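Local coordinates for radical SAM domain protein (Methanothrix thermoacetophila, PDB 6Y1X) that acts as a radical SAM carbide synthase, NifB, in maturation of the nitrogenase iron-molybdenum cofactor and carries [4Fe-4S] clusters, at residues A233-K237 with L273-I277. Sequence-based numbering, arbitrary orientation. Where two conformers were deposited one is given.
Sequences ARKIK and LSKII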
ATOM      1  N   ALA A 233       4.799 -14.826  -0.516  1.00 18.78           N
ATOM      2  CA  ALA A 233       6.166 -14.433  -0.843  1.00 18.74           C
ATOM      3  C   ALA A 233       6.660 -15.105  -2.114  1.00 14.04           C
ATOM      4  O   ALA A 233       7.284 -14.458  -2.965  1.00 17.95           O
ATOM      5  CB  ALA A 233       7.094 -14.762   0.323  1.00 16.54           C
ATOM      6  N   ARG A 234       6.405 -16.405  -2.260  1.00 13.92           N
ATOM      7  CA  ARG A 234       6.838 -17.101  -3.466  1.00 18.08           C
ATOM      8  C   ARG A 234       6.180 -16.512  -4.707  1.00 22.40           C
ATOM      9  O   ARG A 234       6.839 -16.311  -5.734  1.00 21.34           O
ATOM     10  CB  ARG A 234       6.545 -18.597  -3.345  1.00 21.69           C
ATOM     11  CG  ARG A 234       7.506 -19.337  -2.415  1.00 22.84           C
ATOM     12  CD  ARG A 234       7.268 -20.839  -2.436  1.00 28.48           C
ATOM     13  NE  ARG A 234       6.080 -21.241  -1.686  1.00 30.27           N
ATOM     14  CZ  ARG A 234       6.095 -21.648  -0.417  1.00 32.55           C
ATOM     15  NH1 ARG A 234       4.965 -21.995   0.186  1.00 33.37           N
ATOM     16  NH2 ARG A 234       7.242 -21.731   0.246  1.00 21.76           N
ATOM     17  N   LYS A 235       4.877 -16.237  -4.633  1.00 19.36           N
ATOM     18  CA  LYS A 235       4.162 -15.717  -5.793  1.00 16.09           C
ATOM     19  C   LYS A 235       4.685 -14.340  -6.198  1.00 20.94           C
ATOM     20  O   LYS A 235       4.976 -14.100  -7.376  1.00 20.92           O
ATOM     21  CB  LYS A 235       2.665 -15.667  -5.482  1.00 16.67           C
ATOM     22  CG  LYS A 235       1.779 -15.105  -6.579  1.00 22.29           C
ATOM     23  CD  LYS A 235       1.806 -16.021  -7.798  1.00 25.90           C
ATOM     24  CE  LYS A 235       0.705 -15.650  -8.786  1.00 33.37           C
ATOM     25  NZ  LYS A 235       0.775 -16.455 -10.046  1.00 34.09           N
ATOM     26  N   ILE A 236       4.811 -13.415  -5.236  1.00 14.47           N
ATOM     27  CA  ILE A 236       5.251 -12.063  -5.592  1.00 18.42           C
ATOM     28  C   ILE A 236       6.705 -12.062  -6.036  1.00 20.29           C
ATOM     29  O   ILE A 236       7.124 -11.184  -6.801  1.00 18.89           O
ATOM     30  CB  ILE A 236       5.021 -11.059  -4.442  1.00 15.77           C
ATOM     31  CG1 ILE A 236       5.865 -11.410  -3.220  1.00 18.64           C
ATOM     32  CG2 ILE A 236       3.550 -10.994  -4.087  1.00 16.55           C
ATOM     33  CD1 ILE A 236       5.747 -10.391  -2.083  1.00 17.92           C
ATOM     34  N   LYS A 237       7.507 -13.012  -5.548  1.00 22.01           N
ATOM     35  CA  LYS A 237       8.892 -13.113  -5.992  1.00 20.92           C
ATOM     36  C   LYS A 237       8.960 -13.471  -7.471  1.00 22.84           C
ATOM     37  O   LYS A 237       9.712 -12.856  -8.238  1.00 20.45           O
ATOM     38  CB  LYS A 237       9.637 -14.146  -5.140  1.00 17.01           C
ATOM     39  CG  LYS A 237      11.037 -14.495  -5.620  1.00 22.11           C
ATOM     40  CD  LYS A 237      11.976 -13.303  -5.564  1.00 21.08           C
ATOM     41  CE  LYS A 237      13.405 -13.727  -5.892  1.00 22.04           C
ATOM     42  NZ  LYS A 237      13.806 -14.950  -5.132  1.00 25.26           N
ATOM     43  N   LEU A 273      11.286 -15.639   5.438  1.00 24.45           N
ATOM     44  CA  LEU A 273      10.820 -15.091   4.170  1.00 20.47           C
ATOM     45  C   LEU A 273      11.926 -14.348   3.431  1.00 21.08           C
ATOM     46  O   LEU A 273      11.820 -14.162   2.213  1.00 25.01           O
ATOM     47  CB  LEU A 273       9.624 -14.162   4.392  1.00 20.50           C
ATOM     48  CG  LEU A 273       8.341 -14.771   4.959  1.00 22.97           C
ATOM     49  CD1 LEU A 273       7.314 -13.686   5.168  1.00 19.70           C
ATOM     50  CD2 LEU A 273       7.786 -15.861   4.042  1.00 22.76           C
ATOM     51  N   SER A 274      12.977 -13.918   4.137  1.00 19.87           N
ATOM     52  CA  SER A 274      14.077 -13.225   3.473  0.77 24.25           C
ATOM     53  C   SER A 274      14.816 -14.144   2.506  1.00 28.62           C
ATOM     54  O   SER A 274      15.456 -13.666   1.562  1.00 32.33           O
ATOM     55  CB  SER A 274      15.052 -12.665   4.505  0.77 24.53           C
ATOM     56  OG  SER A 274      15.658 -13.716   5.235  0.77 27.28           O
ATOM     57  N   LYS A 275      14.747 -15.460   2.723  1.00 26.57           N
ATOM     58  CA  LYS A 275      15.381 -16.392   1.795  1.00 30.97           C
ATOM     59  C   LYS A 275      14.603 -16.514   0.491  1.00 32.40           C
ATOM     60  O   LYS A 275      15.130 -17.057  -0.484  1.00 36.12           O
ATOM     61  CB  LYS A 275      15.547 -17.764   2.450  1.00 31.66           C
ATOM     62  CG  LYS A 275      16.191 -17.722   3.823  1.00 36.94           C
ATOM     63  CD  LYS A 275      16.045 -19.054   4.546  1.00 45.05           C
ATOM     64  CE  LYS A 275      16.682 -19.006   5.933  1.00 52.98           C
ATOM     65  NZ  LYS A 275      16.389 -20.228   6.741  1.00 56.81           N
ATOM     66  N   ILE A 276      13.361 -16.048   0.465  1.00 26.86           N
ATOM     67  CA  ILE A 276      12.543 -16.023  -0.740  1.00 26.31           C
ATOM     68  C   ILE A 276      12.611 -14.667  -1.428  1.00 26.58           C
ATOM     69  O   ILE A 276      12.858 -14.581  -2.631  1.00 25.74           O
ATOM     70  CB  ILE A 276      11.083 -16.398  -0.402  1.00 23.85           C
ATOM     71  CG1 ILE A 276      11.021 -17.749   0.311  1.00 25.36           C
ATOM     72  CG2 ILE A 276      10.231 -16.392  -1.663  1.00 24.61           C
ATOM     73  CD1 ILE A 276       9.660 -18.063   0.894  1.00 24.40           C
ATOM     74  N   ILE A 277      12.388 -13.595  -0.671  1.00 20.05           N
ATOM     75  CA  ILE A 277      12.294 -12.247  -1.219  1.00 21.57           C
ATOM     76  C   ILE A 277      12.759 -11.255  -0.164  1.00 26.64           C
ATOM     77  O   ILE A 277      12.525 -11.447   1.033  1.00 24.27           O
ATOM     78  CB  ILE A 277      10.857 -11.933  -1.699  1.00 17.75           C
ATOM     79  CG1 ILE A 277      10.816 -10.588  -2.434  1.00 17.38           C
ATOM     80  CG2 ILE A 277       9.860 -12.000  -0.545  1.00 18.31           C
ATOM     81  CD1 ILE A 277       9.501 -10.309  -3.138  1.00 23.97           C
TER
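Lys237 reaches across to the backbone of Ile276, and its whole side chain bends round one carbonyl oxygen. CB starts 4.2 Å from CG2 of Ile276; the chain then turns at chi2 (64°), bringing CG and CD past Ile276 O, with CD 3.3 Å from that oxygen. CE stays alongside, and a second turn at chi4 (-47°) swings NZ back to donate a hydrogen bond to Ile276 O at 2.7 Å. The ammonium meets the oxygen almost head-on, with a C=O...N angle of 165°.

Beneath this polar link the contact is greasy. It fastens the turn that follows helix 263-273 onto helix 229-239, which links strands 213-220 and 243-248 of the parallel sheet of the radical SAM core. Ala233 CB fits among Leu273, Ile276 and Ile277, nearest to CD2 of Leu273 at 3.9 Å. Ile277 lends CG2 to the same methyl, while its CG1 branch extends CD1 to Ile236 CG1 at 3.8 Å; the two isoleucines meet at about a right angle. His244 of the edge strand 243-248 backs Ala233, Ile236 and Ile277. On the more exposed flank, Ile276 rests CG2 and CD1 near Arg234 CG, both at 4.1 Å, whereas the guanidinium engages Asp231 in a salt bridge through NH1.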